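PDB 5H0Q: lipid binding protein from Grifola frondosa, which binds membranes, probably by recognising domains rich in sphingomyelin together with cholesterol, and serves as a probe for such lipid domains. Local coordinates for residues Lys46-Leu51 with Thr193-Tyr198; Thr100-Thr105 with Ser130-Pro135. One frame throughout, in Å; residues are numbered along the deposited sequence.

Interaction 1 of 2, residues Lys46-Leu51 with Thr193-Tyr198; sequences KRQAEL and TAYVEY
Gln48 and Tyr195 bring helix 41-55 onto strand 193-201: the short segments run nearly antiparallel, at 153°, with their axes 10.1 Å apart, and these two residues make the closest backbone approach. Gln48 points from the helix toward the strand and lies across one side of the Tyr195 ring. Its CB sits over the face, 4.1 Å from the ring centroid and displaced toward the CE1-CZ rim, in a CH-pi contact. With CG anti to its own carbonyl carbon (chi1 -73°) and the chain extended beyond it, the amide is carried past the ring, where OE1 comes within 3.6 Å of Tyr195 CD1. Amide and ring planes are inclined at 42°, an oblique meeting rather than a parallel stack. NE2 reaches on beyond the tyrosine to the backbone, 3.3 Å from the Val196 carbonyl O. The phenol end of Tyr195 runs on under the next helical residue, its OH meeting Ala49 at CA (3.4 Å) and at CB (3.6 Å). On the part of the helix turned from the strand, Arg47 NH1 donates to Glu50 OE2 in a salt bridge, 2.7 Å long but bent, and met from above the carboxylate plane; Leu51 CD2 covers one face of the guanidinium. The firm polar partners of Gln48 lie on the adjacent strand 60-68: NE2 donates to the Leu62 carbonyl, and OE1 accepts from Arg64 NH1. The buried amide is thus held at both its oxygen and its nitrogen, which should fix its flip and its rotation, and the same side chain joins helix to sheet through its amide and offers its CB methylene to the Tyr195 face.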
# COMPACT_ATOMS: atom_id res chain seq x y z
N LYS A 46 9.90 -2.93 11.49
CA LYS A 46 9.88 -3.78 12.68
C LYS A 46 8.58 -4.59 12.74
O LYS A 46 8.60 -5.77 13.13
CB LYS A 46 10.04 -2.92 13.94
CG LYS A 46 10.08 -3.68 15.24
CD LYS A 46 10.08 -2.71 16.40
CE LYS A 46 10.29 -3.44 17.72
NZ LYS A 46 10.31 -2.50 18.87
N ARG A 47 7.45 -3.98 12.37
CA ARG A 47 6.20 -4.73 12.37
C ARG A 47 6.18 -5.79 11.27
O ARG A 47 5.67 -6.90 11.48
CB ARG A 47 5.01 -3.77 12.20
CG ARG A 47 3.65 -4.45 12.17
CD ARG A 47 3.42 -5.25 13.45
NE ARG A 47 2.03 -5.69 13.56
CZ ARG A 47 1.61 -6.66 14.37
NH1 ARG A 47 2.46 -7.31 15.14
NH2 ARG A 47 0.33 -6.99 14.40
N GLN A 48 6.71 -5.47 10.08
CA GLN A 48 6.84 -6.51 9.06
C GLN A 48 7.63 -7.70 9.59
O GLN A 48 7.26 -8.86 9.36
CB GLN A 48 7.52 -5.95 7.81
CG GLN A 48 6.64 -5.02 6.97
CD GLN A 48 7.42 -4.37 5.85
OE1 GLN A 48 8.38 -3.65 6.10
NE2 GLN A 48 7.01 -4.61 4.62
N ALA A 49 8.73 -7.44 10.31
CA ALA A 49 9.54 -8.53 10.83
C ALA A 49 8.77 -9.35 11.85
O ALA A 49 8.86 -10.58 11.86
CB ALA A 49 10.83 -7.97 11.44
N GLU A 50 8.04 -8.68 12.77
CA GLU A 50 7.21 -9.38 13.75
C GLU A 50 6.26 -10.34 13.05
O GLU A 50 6.14 -11.51 13.44
CB GLU A 50 6.37 -8.41 14.57
CG GLU A 50 7.06 -7.47 15.52
CD GLU A 50 6.07 -6.46 16.09
OE1 GLU A 50 6.46 -5.29 16.28
OE2 GLU A 50 4.90 -6.83 16.31
N LEU A 51 5.50 -9.82 12.09
CA LEU A 51 4.51 -10.62 11.38
C LEU A 51 5.16 -11.80 10.66
O LEU A 51 4.61 -12.91 10.65
CB LEU A 51 3.73 -9.75 10.37
CG LEU A 51 2.81 -8.72 11.00
CD1 LEU A 51 2.26 -7.78 9.92
CD2 LEU A 51 1.68 -9.40 11.75
N THR A 193 8.22 -15.53 1.41
CA THR A 193 7.70 -14.63 2.45
C THR A 193 8.30 -13.25 2.16
O THR A 193 9.38 -12.91 2.63
CB THR A 193 8.02 -15.15 3.86
OG1 THR A 193 9.38 -15.54 3.96
CG2 THR A 193 7.19 -16.35 4.16
N ALA A 194 7.58 -12.45 1.37
CA ALA A 194 8.14 -11.27 0.73
C ALA A 194 7.70 -9.99 1.41
O ALA A 194 6.52 -9.83 1.76
CB ALA A 194 7.74 -11.21 -0.74
N TYR A 195 8.64 -9.07 1.59
CA TYR A 195 8.29 -7.71 2.00
C TYR A 195 7.72 -6.99 0.80
O TYR A 195 8.28 -7.05 -0.31
CB TYR A 195 9.51 -6.96 2.52
CG TYR A 195 9.92 -7.27 3.95
CD1 TYR A 195 10.43 -6.27 4.76
CD2 TYR A 195 9.79 -8.53 4.46
CE1 TYR A 195 10.83 -6.53 6.06
CE2 TYR A 195 10.20 -8.81 5.76
CZ TYR A 195 10.70 -7.81 6.55
OH TYR A 195 11.09 -8.08 7.85
N VAL A 196 6.63 -6.27 1.03
CA VAL A 196 6.00 -5.46 -0.01
C VAL A 196 5.88 -4.05 0.54
O VAL A 196 5.55 -3.88 1.72
CB VAL A 196 4.61 -6.03 -0.38
CG1 VAL A 196 3.88 -5.09 -1.35
CG2 VAL A 196 4.77 -7.37 -0.99
N GLU A 197 6.14 -3.05 -0.31
CA GLU A 197 5.96 -1.65 0.05
C GLU A 197 5.14 -0.94 -1.01
O GLU A 197 5.44 -1.04 -2.21
CB GLU A 197 7.29 -0.91 0.21
CG GLU A 197 7.14 0.59 0.60
CD GLU A 197 8.48 1.31 0.70
OE1 GLU A 197 9.11 1.50 -0.35
OE2 GLU A 197 8.88 1.67 1.82
N TYR A 198 4.11 -0.23 -0.58
CA TYR A 198 3.36 0.69 -1.44
C TYR A 198 3.59 2.11 -0.95
O TYR A 198 3.43 2.37 0.25
CB TYR A 198 1.87 0.36 -1.39
CG TYR A 198 1.53 -1.00 -1.91
CD1 TYR A 198 1.61 -1.29 -3.26
CD2 TYR A 198 1.20 -2.03 -1.03
CE1 TYR A 198 1.33 -2.57 -3.74
CE2 TYR A 198 0.91 -3.30 -1.50
CZ TYR A 198 0.98 -3.57 -2.84
OH TYR A 198 0.70 -4.83 -3.33

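Interaction 2 of 2, residues Thr100-Thr105 with Ser130-Pro135; sequences TVFIHT and SGWQNP
Phe102 is the first residue of strand 99-105 to meet strand 126-134, reaching Trp132 across the interior between two sheets. Its CB leaves the strand obliquely, but chi1 of 63°, which sets CG between the backbone N and the carbonyl carbon, swings the ring inward until CE1 lies 3.7 Å from Trp132 CH2. The two side chains arrive from opposite directions. Trp132 presents its CZ3-CH2 end to the edge of the phenylalanine, close to that ring's plane, and the planes are inclined at 56°, so the pair is neither a stack nor a T. Two residues on, His104 points toward the other strand and crosses the tryptophan at about a right angle. Here the indole edge is turned to the imidazole face in an offset edge-to-face arrangement, centroids 4.9 Å apart, with Trp132 CZ2 3.5 Å from His104 CG. The indole NE1 comes 3.4 Å from His104 ND1. The imidazole is pinned from outside the pair: ND1 is hydrogen-bonded to Ser114 OG and NE2 to Ser80 OG, which together fix the tilt of the face offered to Trp132. Val61, on the strand paired with 99-105, touches both His104 and Trp132. All three aromatic residues are buried, and they form an aromatic cluster within the core between the facing sheets of a beta-sandwich.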
# COMPACT_ATOMS: atom_id res chain seq x y z
N THR A 100 0.67 2.06 7.37
CA THR A 100 0.07 0.88 7.97
C THR A 100 0.81 -0.36 7.50
O THR A 100 1.53 -0.35 6.50
CB THR A 100 -1.42 0.80 7.68
OG1 THR A 100 -2.00 -0.17 8.55
CG2 THR A 100 -1.70 0.46 6.23
N VAL A 101 0.65 -1.44 8.27
CA VAL A 101 1.32 -2.71 8.00
C VAL A 101 0.31 -3.82 8.19
O VAL A 101 -0.45 -3.82 9.16
CB VAL A 101 2.53 -2.92 8.93
CG1 VAL A 101 3.17 -4.28 8.67
CG2 VAL A 101 3.53 -1.80 8.72
N PHE A 102 0.34 -4.80 7.30
CA PHE A 102 -0.49 -5.98 7.48
C PHE A 102 0.15 -7.16 6.77
O PHE A 102 1.06 -7.00 5.95
CB PHE A 102 -1.92 -5.74 6.97
CG PHE A 102 -2.01 -5.48 5.47
CD1 PHE A 102 -2.12 -6.52 4.57
CD2 PHE A 102 -2.00 -4.19 4.98
CE1 PHE A 102 -2.20 -6.28 3.21
CE2 PHE A 102 -2.10 -3.94 3.63
CZ PHE A 102 -2.20 -4.99 2.74
N ILE A 103 -0.32 -8.35 7.12
CA ILE A 103 0.11 -9.57 6.46
C ILE A 103 -1.05 -10.12 5.64
O ILE A 103 -2.22 -10.01 6.01
CB ILE A 103 0.65 -10.60 7.48
CG1 ILE A 103 1.22 -11.82 6.77
CG2 ILE A 103 -0.43 -11.04 8.45
CD1 ILE A 103 1.94 -12.80 7.68
N HIS A 104 -0.70 -10.75 4.53
CA HIS A 104 -1.63 -11.58 3.78
C HIS A 104 -0.91 -12.88 3.49
O HIS A 104 0.24 -12.85 3.06
CB HIS A 104 -2.06 -10.88 2.49
CG HIS A 104 -3.25 -11.50 1.85
ND1 HIS A 104 -3.16 -12.53 0.93
CD2 HIS A 104 -4.58 -11.25 1.98
CE1 HIS A 104 -4.37 -12.86 0.52
NE2 HIS A 104 -5.25 -12.11 1.15
N THR A 105 -1.57 -14.01 3.73
CA THR A 105 -0.91 -15.30 3.62
C THR A 105 -1.71 -16.23 2.73
O THR A 105 -2.90 -16.03 2.49
CB THR A 105 -0.74 -16.00 4.98
OG1 THR A 105 -2.00 -16.54 5.42
CG2 THR A 105 -0.23 -15.04 6.01
N SER A 130 -3.92 -1.50 -4.97
CA SER A 130 -2.61 -2.01 -4.58
C SER A 130 -2.73 -3.52 -4.42
O SER A 130 -3.37 -4.00 -3.49
CB SER A 130 -2.15 -1.35 -3.29
OG SER A 130 -2.13 0.05 -3.45
N GLY A 131 -2.11 -4.24 -5.34
CA GLY A 131 -2.26 -5.68 -5.39
C GLY A 131 -0.94 -6.41 -5.36
O GLY A 131 0.10 -5.90 -5.75
N TRP A 132 -1.02 -7.65 -4.90
CA TRP A 132 0.15 -8.51 -4.84
C TRP A 132 -0.25 -9.89 -5.33
O TRP A 132 -1.42 -10.28 -5.30
CB TRP A 132 0.71 -8.58 -3.40
CG TRP A 132 -0.34 -9.07 -2.42
CD1 TRP A 132 -0.62 -10.36 -2.08
CD2 TRP A 132 -1.31 -8.26 -1.76
NE1 TRP A 132 -1.67 -10.40 -1.20
CE2 TRP A 132 -2.13 -9.12 -1.01
CE3 TRP A 132 -1.56 -6.88 -1.72
CZ2 TRP A 132 -3.17 -8.65 -0.22
CZ3 TRP A 132 -2.55 -6.42 -0.92
CH2 TRP A 132 -3.37 -7.30 -0.20
N GLN A 133 0.74 -10.63 -5.78
CA GLN A 133 0.53 -12.00 -6.24
C GLN A 133 1.86 -12.71 -6.02
O GLN A 133 2.84 -12.42 -6.71
CB GLN A 133 0.09 -12.04 -7.70
CG GLN A 133 -0.31 -13.42 -8.21
CD GLN A 133 0.87 -14.26 -8.67
OE1 GLN A 133 1.20 -15.30 -8.06
NE2 GLN A 133 1.53 -13.83 -9.73
N ASN A 134 1.90 -13.57 -5.00
CA ASN A 134 3.12 -14.25 -4.59
C ASN A 134 2.88 -15.75 -4.75
O ASN A 134 2.14 -16.34 -3.94
CB ASN A 134 3.49 -13.90 -3.15
CG ASN A 134 4.94 -14.18 -2.86
OD1 ASN A 134 5.72 -14.41 -3.79
ND2 ASN A 134 5.33 -14.10 -1.58
N PRO A 135 3.44 -16.39 -5.77
CA PRO A 135 3.01 -17.74 -6.13
C PRO A 135 3.66 -18.84 -5.31
O PRO A 135 4.79 -18.71 -4.83
CB PRO A 135 3.45 -17.86 -7.59
CG PRO A 135 4.66 -17.02 -7.66
CD PRO A 135 4.41 -15.85 -6.73

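Strand 99-105 and strand 193-201 flank strand 60-68 in one sheet, and the two interactions work on its opposite faces. Interaction 1, partly buried, lays helix 41-55 on the outer face; interaction 2, wholly buried, joins the inner face to the second sheet. Their chemistry follows: a buried glutamine amide beside a partly exposed phenol ring under the helix, two aromatic rings gathered on one indole inside. They also touch directly. Arg47 CG packs on Val101 CG1 beneath the helix, while Tyr198 OH probably hydrogen-bonds Gly131 O, 2.7 Å away, tying 193-198 to 130-135 across the core. Along the chain, interaction 2 is nested within the loop that interaction 1 closes.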